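MmcQ/YjbR family DNA-binding protein (Pseudomonas syringae pv. tomato, PDB 3H9X) probably binds DNA through the double wing motif that its MmcQ/YjbR-family domain adopts. Local coordinates at residues Met1-Tyr9 with Leu96-His106; His33-Ala41 with Ile109-Arg117. All coordinates share one frame; numbering follows the deposited sequence.

Contact 1: Met1-Tyr9 with Leu96-His106; sequences MNRQQFIDY and LNGPLGAKEIH
Tyr9 lies flat on one face of His106 in an offset stack, ring centroids 3.9 Å apart and planes within 2° of parallel. CD2 of His106 sits over the middle of the phenol ring and CE2 of Tyr9 over the middle of the imidazole; the backbone oxygen of Ala102 covers the opposite imidazole face near its rim. Nearer the N terminus the main bump is Met1, a selenomethionine. Its chain runs extended to SE, then bends (chi3 85°), which turns the CE methyl into the hollow between Leu96 and Ile105. There Met1 CE meets CG2 of Ile105 at 3.6 Å and CD2 of Leu96, while SE lies oblique to the His106 ring, 5.1 Å from its centroid. The other branch of Leu96, CD1, fills the corner at the start of helix 3-13, 3.7 Å from Arg3 N and 4.4 Å from Phe6 CB. A backbone hydrogen bond from Asn97 N to Met1 O (2.6 Å) ties the two segments together beside these side chains, and the Asn97 amide covers CA and CB of the N-cap residue Asn2. The Tyr9-His106 stack thus joins first and last helices over the antiparallel sheet of the double wing fold.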
loop_
_atom_site.group_PDB
_atom_site.type_symbol
_atom_site.label_atom_id
_atom_site.label_comp_id
_atom_site.label_asym_id
_atom_site.label_seq_id
_atom_site.Cartn_x
_atom_site.Cartn_y
_atom_site.Cartn_z
HETATM N N MSE A 1 -2.619 -5.813 10.470
HETATM C CA MSE A 1 -3.673 -5.909 9.432
HETATM C C MSE A 1 -3.173 -6.773 8.286
HETATM O O MSE A 1 -2.015 -6.663 7.879
HETATM C CB MSE A 1 -4.023 -4.518 8.916
HETATM C CG MSE A 1 -5.182 -4.477 7.937
HETATM SE SE MSE A 1 -5.479 -2.689 7.229
HETATM C CE MSE A 1 -4.185 -2.765 5.793
ATOM N N ASN A 2 -4.049 -7.631 7.763
ATOM C CA ASN A 2 -3.676 -8.533 6.677
ATOM C C ASN A 2 -4.380 -8.211 5.378
ATOM O O ASN A 2 -5.292 -7.389 5.345
ATOM C CB ASN A 2 -3.982 -9.982 7.070
ATOM C CG ASN A 2 -5.464 -10.241 7.209
ATOM O OD1 ASN A 2 -5.879 -11.295 7.677
ATOM N ND2 ASN A 2 -6.276 -9.274 6.794
ATOM N N ARG A 3 -3.947 -8.901 4.325
ATOM C CA ARG A 3 -4.475 -8.756 2.977
ATOM C C ARG A 3 -6.000 -8.712 2.935
ATOM O O ARG A 3 -6.583 -7.839 2.294
ATOM C CB ARG A 3 -3.975 -9.913 2.105
ATOM C CG ARG A 3 -4.247 -9.743 0.633
ATOM C CD ARG A 3 -3.949 -10.999 -0.145
ATOM N NE ARG A 3 -3.663 -10.678 -1.534
ATOM C CZ ARG A 3 -2.571 -10.033 -1.938
ATOM N NH1 ARG A 3 -1.663 -9.649 -1.051
ATOM N NH2 ARG A 3 -2.386 -9.750 -3.224
ATOM N N GLN A 4 -6.640 -9.656 3.619
ATOM C CA GLN A 4 -8.102 -9.745 3.669
ATOM C C GLN A 4 -8.752 -8.511 4.297
ATOM O O GLN A 4 -9.568 -7.853 3.667
ATOM C CB GLN A 4 -8.519 -10.981 4.472
ATOM C CG GLN A 4 -9.379 -11.991 3.721
ATOM C CD GLN A 4 -10.659 -11.391 3.174
ATOM O OE1 GLN A 4 -10.645 -10.679 2.164
ATOM N NE2 GLN A 4 -11.778 -11.672 3.840
ATOM N N GLN A 5 -8.387 -8.212 5.542
ATOM C CA GLN A 5 -8.952 -7.074 6.265
ATOM C C GLN A 5 -8.793 -5.767 5.514
ATOM O O GLN A 5 -9.613 -4.854 5.653
ATOM C CB GLN A 5 -8.299 -6.945 7.632
ATOM C CG GLN A 5 -8.369 -8.209 8.449
ATOM C CD GLN A 5 -7.530 -8.110 9.693
ATOM O OE1 GLN A 5 -6.403 -7.616 9.655
ATOM N NE2 GLN A 5 -8.062 -8.596 10.804
ATOM N N PHE A 6 -7.724 -5.679 4.730
ATOM C CA PHE A 6 -7.445 -4.495 3.942
ATOM C C PHE A 6 -8.427 -4.333 2.795
ATOM O O PHE A 6 -9.107 -3.322 2.733
ATOM C CB PHE A 6 -6.022 -4.543 3.395
ATOM C CG PHE A 6 -5.735 -3.477 2.382
ATOM C CD1 PHE A 6 -5.971 -3.699 1.026
ATOM C CD2 PHE A 6 -5.307 -2.217 2.787
ATOM C CE1 PHE A 6 -5.793 -2.677 0.101
ATOM C CE2 PHE A 6 -5.129 -1.196 1.870
ATOM C CZ PHE A 6 -5.373 -1.424 0.526
ATOM N N ILE A 7 -8.522 -5.315 1.894
ATOM C CA ILE A 7 -9.445 -5.180 0.759
ATOM C C ILE A 7 -10.879 -4.943 1.233
ATOM O O ILE A 7 -11.685 -4.321 0.534
ATOM C CB ILE A 7 -9.412 -6.412 -0.220
ATOM C CG1 ILE A 7 -10.492 -7.418 0.142
ATOM C CG2 ILE A 7 -8.044 -7.047 -0.237
ATOM C CD1 ILE A 7 -11.782 -7.240 -0.647
ATOM N N ASP A 8 -11.196 -5.435 2.425
ATOM C CA ASP A 8 -12.527 -5.252 2.977
ATOM C C ASP A 8 -12.691 -3.809 3.433
ATOM O O ASP A 8 -13.692 -3.164 3.120
ATOM C CB ASP A 8 -12.757 -6.196 4.157
ATOM C CG ASP A 8 -12.957 -7.639 3.724
ATOM O OD1 ASP A 8 -12.933 -8.531 4.604
ATOM O OD2 ASP A 8 -13.147 -7.888 2.509
ATOM N N TYR A 9 -11.713 -3.285 4.162
ATOM C CA TYR A 9 -11.826 -1.909 4.619
ATOM C C TYR A 9 -12.035 -0.948 3.447
ATOM O O TYR A 9 -12.831 -0.023 3.539
ATOM C CB TYR A 9 -10.590 -1.528 5.436
ATOM C CG TYR A 9 -10.523 -0.064 5.814
ATOM C CD1 TYR A 9 -9.896 0.860 4.985
ATOM C CD2 TYR A 9 -11.047 0.394 7.020
ATOM C CE1 TYR A 9 -9.785 2.194 5.350
ATOM C CE2 TYR A 9 -10.942 1.734 7.391
ATOM C CZ TYR A 9 -10.310 2.621 6.555
ATOM O OH TYR A 9 -10.196 3.940 6.919
ATOM N N LEU A 96 2.124 -5.295 5.504
ATOM C CA LEU A 96 0.923 -5.857 6.131
ATOM C C LEU A 96 1.325 -7.038 6.995
ATOM O O LEU A 96 2.299 -7.722 6.696
ATOM C CB LEU A 96 -0.096 -6.337 5.090
ATOM C CG LEU A 96 -0.788 -5.305 4.204
ATOM C CD1 LEU A 96 -1.877 -5.972 3.374
ATOM C CD2 LEU A 96 -1.379 -4.229 5.071
ATOM N N ASN A 97 0.545 -7.290 8.043
ATOM C CA ASN A 97 0.824 -8.356 9.002
ATOM C C ASN A 97 2.127 -7.903 9.638
ATOM O O ASN A 97 2.980 -8.720 9.997
ATOM C CB ASN A 97 1.015 -9.728 8.322
ATOM C CG ASN A 97 -0.195 -10.164 7.506
ATOM O OD1 ASN A 97 -0.321 -9.830 6.323
ATOM N ND2 ASN A 97 -1.096 -10.910 8.136
ATOM N N GLY A 98 2.262 -6.581 9.760
ATOM C CA GLY A 98 3.456 -5.982 10.331
ATOM C C GLY A 98 3.225 -5.138 11.573
ATOM O O GLY A 98 2.113 -5.077 12.090
ATOM N N PRO A 99 4.274 -4.468 12.081
ATOM C CA PRO A 99 4.217 -3.614 13.275
ATOM C C PRO A 99 3.385 -2.337 13.193
ATOM O O PRO A 99 3.120 -1.695 14.215
ATOM C CB PRO A 99 5.685 -3.294 13.531
ATOM C CG PRO A 99 6.256 -3.252 12.147
ATOM C CD PRO A 99 5.654 -4.513 11.559
ATOM N N LEU A 100 2.990 -1.953 11.987
ATOM C CA LEU A 100 2.220 -0.728 11.823
ATOM C C LEU A 100 0.765 -0.974 12.242
ATOM O O LEU A 100 0.152 -1.981 11.865
ATOM C CB LEU A 100 2.326 -0.254 10.366
ATOM C CG LEU A 100 2.369 1.253 10.061
ATOM C CD1 LEU A 100 0.960 1.810 9.985
ATOM C CD2 LEU A 100 3.182 1.990 11.129
ATOM N N GLY A 101 0.229 -0.055 13.042
ATOM C CA GLY A 101 -1.130 -0.206 13.520
ATOM C C GLY A 101 -2.213 0.044 12.488
ATOM O O GLY A 101 -2.095 0.954 11.641
ATOM N N ALA A 102 -3.275 -0.767 12.551
ATOM C CA ALA A 102 -4.412 -0.624 11.639
ATOM C C ALA A 102 -4.916 0.824 11.670
ATOM O O ALA A 102 -5.271 1.377 10.624
ATOM C CB ALA A 102 -5.543 -1.582 12.034
ATOM N N LYS A 103 -4.940 1.456 12.850
ATOM C CA LYS A 103 -5.417 2.842 12.911
ATOM C C LYS A 103 -4.513 3.739 12.077
ATOM O O LYS A 103 -5.000 4.484 11.222
ATOM C CB LYS A 103 -5.469 3.365 14.354
ATOM C CG LYS A 103 -6.248 4.691 14.495
ATOM C CD LYS A 103 -6.107 5.307 15.905
ATOM C CE LYS A 103 -4.698 5.890 16.097
ATOM N NZ LYS A 103 -4.322 6.272 17.513
ATOM N N GLU A 104 -3.204 3.666 12.335
ATOM C CA GLU A 104 -2.212 4.467 11.604
ATOM C C GLU A 104 -2.292 4.143 10.109
ATOM O O GLU A 104 -2.114 5.017 9.265
ATOM C CB GLU A 104 -0.809 4.162 12.119
ATOM C CG GLU A 104 0.314 4.895 11.383
ATOM C CD GLU A 104 0.298 6.411 11.586
ATOM O OE1 GLU A 104 0.397 6.860 12.776
ATOM O OE2 GLU A 104 0.202 7.152 10.557
ATOM N N ILE A 105 -2.561 2.879 9.788
ATOM C CA ILE A 105 -2.698 2.484 8.401
ATOM C C ILE A 105 -3.965 3.087 7.791
ATOM O O ILE A 105 -3.932 3.567 6.665
ATOM C CB ILE A 105 -2.767 0.949 8.248
ATOM C CG1 ILE A 105 -1.408 0.324 8.567
ATOM C CG2 ILE A 105 -3.203 0.585 6.835
ATOM C CD1 ILE A 105 -1.422 -1.190 8.616
ATOM N N HIS A 106 -5.083 3.063 8.515
ATOM C CA HIS A 106 -6.334 3.617 7.979
ATOM C C HIS A 106 -6.191 5.073 7.593
ATOM O O HIS A 106 -6.730 5.499 6.570
ATOM C CB HIS A 106 -7.474 3.485 8.991
ATOM C CG HIS A 106 -7.923 2.077 9.200
ATOM N ND1 HIS A 106 -8.594 1.669 10.330
ATOM C CD2 HIS A 106 -7.742 0.966 8.444
ATOM C CE1 HIS A 106 -8.800 0.365 10.269
ATOM N NE2 HIS A 106 -8.292 -0.085 9.136
#

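Contact 2: His33-Ala41 with Ile109-Arg117; sequences HSDNDKWYA and IEDSFQLTR
Phe113 meets Tyr40 with its edge and His33 with one face. The edge points into the Tyr40 ring, CD1 over the centre, in a T-shaped pair with planes at 87° and centroids 4.8 Å apart. The Tyr40 ring is placed there by a first torsion that sets CG between backbone N and carbonyl carbon (chi1 71°). Over the Phe113 face, toward the rim, comes NE2 of His33; these rings meet obliquely, planes at 34° and centroids 4.3 Å apart. Thr116 faces the imidazole edge, its OG1 in the ring plane and 3.2 Å from His33 CE1, while that hydroxyl donates back to the carbonyl of Ser112. CA of Arg117 makes a CH-pi contact over a His33 face, 4.3 Å from the ring centroid. From there the arginine chain bends at chi2 and chi3, bringing NH2 to OD2 of Asp35 in a 3.1 Å salt bridge. Asn36 ND2 adds a weak hydrogen bond to Thr116 O (3.4 Å). Strand 39-41 and helix 109-115 run nearly antiparallel, approaching to 7.4 Å between axes; Ser112 OG donates to Tyr40 O, modelled very short, and is also hydrogen-bonded to Lys65 N of strand 58-65. Tyr40 and Ala41 form a classic beta bulge opposite Phe31 of strand 29-32; Tyr40 OH is hydrogen-bonded to Thr16 OG1, Tyr14 meets the Phe113 ring, and Ile109 and Ser112 pack on Leu64.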
loop_
_atom_site.group_PDB
_atom_site.type_symbol
_atom_site.label_atom_id
_atom_site.label_comp_id
_atom_site.label_asym_id
_atom_site.label_seq_id
_atom_site.Cartn_x
_atom_site.Cartn_y
_atom_site.Cartn_z
ATOM N N HIS A 33 -9.879 5.568 -8.044
ATOM C CA HIS A 33 -11.145 6.295 -8.040
ATOM C C HIS A 33 -11.873 6.029 -9.345
ATOM O O HIS A 33 -11.243 5.777 -10.374
ATOM C CB HIS A 33 -10.929 7.805 -7.923
ATOM C CG HIS A 33 -10.246 8.234 -6.663
ATOM N ND1 HIS A 33 -8.874 8.232 -6.526
ATOM C CD2 HIS A 33 -10.743 8.704 -5.496
ATOM C CE1 HIS A 33 -8.558 8.688 -5.327
ATOM N NE2 HIS A 33 -9.671 8.982 -4.680
ATOM N N SER A 34 -13.198 6.104 -9.311
ATOM C CA SER A 34 -13.990 5.868 -10.504
ATOM C C SER A 34 -13.919 7.105 -11.397
ATOM O O SER A 34 -14.153 7.032 -12.607
ATOM C CB SER A 34 -15.432 5.564 -10.107
ATOM O OG SER A 34 -16.163 5.077 -11.218
ATOM N N ASP A 35 -13.569 8.230 -10.775
ATOM C CA ASP A 35 -13.432 9.533 -11.433
ATOM C C ASP A 35 -12.260 9.557 -12.410
ATOM O O ASP A 35 -12.419 9.285 -13.598
ATOM C CB ASP A 35 -13.207 10.622 -10.381
ATOM C CG ASP A 35 -14.196 10.541 -9.244
ATOM O OD1 ASP A 35 -15.405 10.712 -9.507
ATOM O OD2 ASP A 35 -13.774 10.302 -8.088
ATOM N N ASN A 36 -11.083 9.890 -11.884
ATOM C CA ASN A 36 -9.861 9.980 -12.674
ATOM C C ASN A 36 -9.074 8.683 -12.835
ATOM O O ASN A 36 -8.009 8.672 -13.453
ATOM C CB ASN A 36 -8.937 11.032 -12.073
ATOM C CG ASN A 36 -8.717 10.827 -10.598
ATOM O OD1 ASN A 36 -8.427 9.718 -10.155
ATOM N ND2 ASN A 36 -8.851 11.898 -9.824
ATOM N N ASP A 37 -9.582 7.593 -12.281
ATOM C CA ASP A 37 -8.893 6.315 -12.391
ATOM C C ASP A 37 -7.486 6.380 -11.775
ATOM O O ASP A 37 -6.586 5.635 -12.176
ATOM C CB ASP A 37 -8.798 5.899 -13.865
ATOM C CG ASP A 37 -10.165 5.739 -14.529
ATOM O OD1 ASP A 37 -10.203 5.500 -15.760
ATOM O OD2 ASP A 37 -11.204 5.849 -13.832
ATOM N N LYS A 38 -7.295 7.265 -10.801
ATOM C CA LYS A 38 -5.993 7.383 -10.155
ATOM C C LYS A 38 -5.833 6.383 -9.011
ATOM O O LYS A 38 -6.699 6.267 -8.137
ATOM C CB LYS A 38 -5.764 8.807 -9.634
ATOM C CG LYS A 38 -5.598 9.846 -10.727
ATOM C CD LYS A 38 -5.067 11.156 -10.182
ATOM C CE LYS A 38 -4.862 12.158 -11.311
ATOM N NZ LYS A 38 -4.030 13.339 -10.921
ATOM N N TRP A 39 -4.716 5.659 -9.036
ATOM C CA TRP A 39 -4.396 4.656 -8.027
ATOM C C TRP A 39 -4.088 5.347 -6.721
ATOM O O TRP A 39 -3.371 6.342 -6.712
ATOM C CB TRP A 39 -3.156 3.863 -8.437
ATOM C CG TRP A 39 -3.294 3.073 -9.693
ATOM C CD1 TRP A 39 -4.346 3.090 -10.577
ATOM C CD2 TRP A 39 -2.355 2.128 -10.205
ATOM N NE1 TRP A 39 -4.115 2.211 -11.598
ATOM C CE2 TRP A 39 -2.899 1.606 -11.398
ATOM C CE3 TRP A 39 -1.101 1.666 -9.772
ATOM C CZ2 TRP A 39 -2.232 0.647 -12.166
ATOM C CZ3 TRP A 39 -0.442 0.712 -10.534
ATOM C CH2 TRP A 39 -1.009 0.215 -11.716
ATOM N N TYR A 40 -4.615 4.821 -5.619
ATOM C CA TYR A 40 -4.343 5.405 -4.313
ATOM C C TYR A 40 -3.885 4.316 -3.347
ATOM O O TYR A 40 -3.588 4.583 -2.195
ATOM C CB TYR A 40 -5.594 6.145 -3.795
ATOM C CG TYR A 40 -6.763 5.267 -3.381
ATOM C CD1 TYR A 40 -6.789 4.655 -2.126
ATOM C CD2 TYR A 40 -7.842 5.050 -4.240
ATOM C CE1 TYR A 40 -7.860 3.842 -1.731
ATOM C CE2 TYR A 40 -8.922 4.234 -3.853
ATOM C CZ TYR A 40 -8.919 3.631 -2.593
ATOM O OH TYR A 40 -9.951 2.803 -2.196
ATOM N N ALA A 41 -3.806 3.093 -3.861
ATOM C CA ALA A 41 -3.410 1.923 -3.089
ATOM C C ALA A 41 -2.980 0.771 -4.014
ATOM O O ALA A 41 -3.694 0.422 -4.959
ATOM C CB ALA A 41 -4.572 1.477 -2.212
ATOM N N ILE A 109 -4.159 5.311 4.442
ATOM C CA ILE A 109 -5.031 4.918 3.331
ATOM C C ILE A 109 -5.874 6.158 2.954
ATOM O O ILE A 109 -6.139 6.391 1.777
ATOM C CB ILE A 109 -6.054 3.793 3.710
ATOM C CG1 ILE A 109 -5.365 2.565 4.326
ATOM C CG2 ILE A 109 -6.849 3.394 2.467
ATOM C CD1 ILE A 109 -4.616 1.676 3.362
ATOM N N GLU A 110 -6.309 6.926 3.959
ATOM C CA GLU A 110 -7.114 8.128 3.733
ATOM C C GLU A 110 -6.281 9.209 3.057
ATOM O O GLU A 110 -6.708 9.820 2.082
ATOM C CB GLU A 110 -7.678 8.663 5.061
ATOM C CG GLU A 110 -8.582 9.918 4.944
ATOM C CD GLU A 110 -9.774 9.734 3.992
ATOM O OE1 GLU A 110 -10.533 8.759 4.159
ATOM O OE2 GLU A 110 -9.956 10.573 3.083
ATOM N N ASP A 111 -5.086 9.440 3.579
ATOM C CA ASP A 111 -4.195 10.435 3.013
ATOM C C ASP A 111 -3.922 10.173 1.527
ATOM O O ASP A 111 -3.963 11.099 0.721
ATOM C CB ASP A 111 -2.894 10.458 3.809
ATOM C CG ASP A 111 -3.038 11.206 5.119
ATOM O OD1 ASP A 111 -4.131 11.159 5.735
ATOM O OD2 ASP A 111 -2.050 11.834 5.546
ATOM N N SER A 112 -3.650 8.917 1.166
ATOM C CA SER A 112 -3.380 8.532 -0.226
ATOM C C SER A 112 -4.632 8.740 -1.071
ATOM O O SER A 112 -4.547 9.113 -2.241
ATOM C CB SER A 112 -2.943 7.061 -0.286
ATOM O OG SER A 112 -2.601 6.666 -1.586
ATOM N N PHE A 113 -5.794 8.499 -0.468
ATOM C CA PHE A 113 -7.080 8.665 -1.145
ATOM C C PHE A 113 -7.313 10.141 -1.501
ATOM O O PHE A 113 -7.602 10.460 -2.647
ATOM C CB PHE A 113 -8.216 8.169 -0.248
ATOM C CG PHE A 113 -9.544 8.069 -0.947
ATOM C CD1 PHE A 113 -9.778 7.081 -1.892
ATOM C CD2 PHE A 113 -10.557 8.978 -0.678
ATOM C CE1 PHE A 113 -11.002 7.001 -2.557
ATOM C CE2 PHE A 113 -11.780 8.904 -1.340
ATOM C CZ PHE A 113 -11.997 7.914 -2.280
ATOM N N GLN A 114 -7.179 11.027 -0.511
ATOM C CA GLN A 114 -7.353 12.463 -0.705
ATOM C C GLN A 114 -6.285 13.084 -1.594
ATOM O O GLN A 114 -6.535 14.071 -2.262
ATOM C CB GLN A 114 -7.335 13.205 0.638
ATOM C CG GLN A 114 -8.529 12.977 1.555
ATOM C CD GLN A 114 -9.857 13.240 0.874
ATOM O OE1 GLN A 114 -10.070 14.299 0.283
ATOM N NE2 GLN A 114 -10.758 12.270 0.950
ATOM N N LEU A 115 -5.087 12.518 -1.574
ATOM C CA LEU A 115 -3.967 13.028 -2.363
ATOM C C LEU A 115 -4.177 12.745 -3.848
ATOM O O LEU A 115 -3.518 13.331 -4.707
ATOM C CB LEU A 115 -2.663 12.363 -1.901
ATOM C CG LEU A 115 -1.402 13.212 -1.747
ATOM C CD1 LEU A 115 -1.120 13.989 -3.040
ATOM C CD2 LEU A 115 -1.593 14.160 -0.582
ATOM N N THR A 116 -5.112 11.847 -4.133
ATOM C CA THR A 116 -5.403 11.435 -5.500
ATOM C C THR A 116 -6.857 11.655 -5.904
ATOM O O THR A 116 -7.317 11.127 -6.915
ATOM C CB THR A 116 -5.040 9.949 -5.674
ATOM O OG1 THR A 116 -5.541 9.210 -4.558
ATOM C CG2 THR A 116 -3.534 9.776 -5.742
ATOM N N ARG A 117 -7.563 12.445 -5.102
ATOM C CA ARG A 117 -8.977 12.765 -5.316
ATOM C C ARG A 117 -9.152 13.578 -6.607
ATOM O O ARG A 117 -8.134 14.103 -7.105
ATOM C CB ARG A 117 -9.494 13.570 -4.110
ATOM C CG ARG A 117 -10.847 13.159 -3.527
ATOM C CD ARG A 117 -11.992 13.462 -4.477
ATOM N NE ARG A 117 -12.577 12.244 -5.036
ATOM C CZ ARG A 117 -13.375 11.415 -4.367
ATOM N NH1 ARG A 117 -13.695 11.670 -3.103
ATOM N NH2 ARG A 117 -13.855 10.328 -4.965
#

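From the N terminus, helix 3-13 comes first, then strands 29-32 and 39-47 with the 33-38 turn between them, then the rest of the sheet, interrupted by the short helix 71-74, and last helix 102-115. Contact 1 closes a loop of 86 residues, from the N-terminal segment to the entry of the last helix; contact 2 closes one of 67, from the turn and strand 39-47 to that helix's C-terminal end. Their segments alternate, so the loops cross rather than nest. The centres are about 17 Å apart, yet Phe6 bridges them, its CE2 3.3 Å from Ile109 CD1 and its CZ 4.1 Å from Ala41 CB. Together they fasten both terminal helices and the sheet into one core.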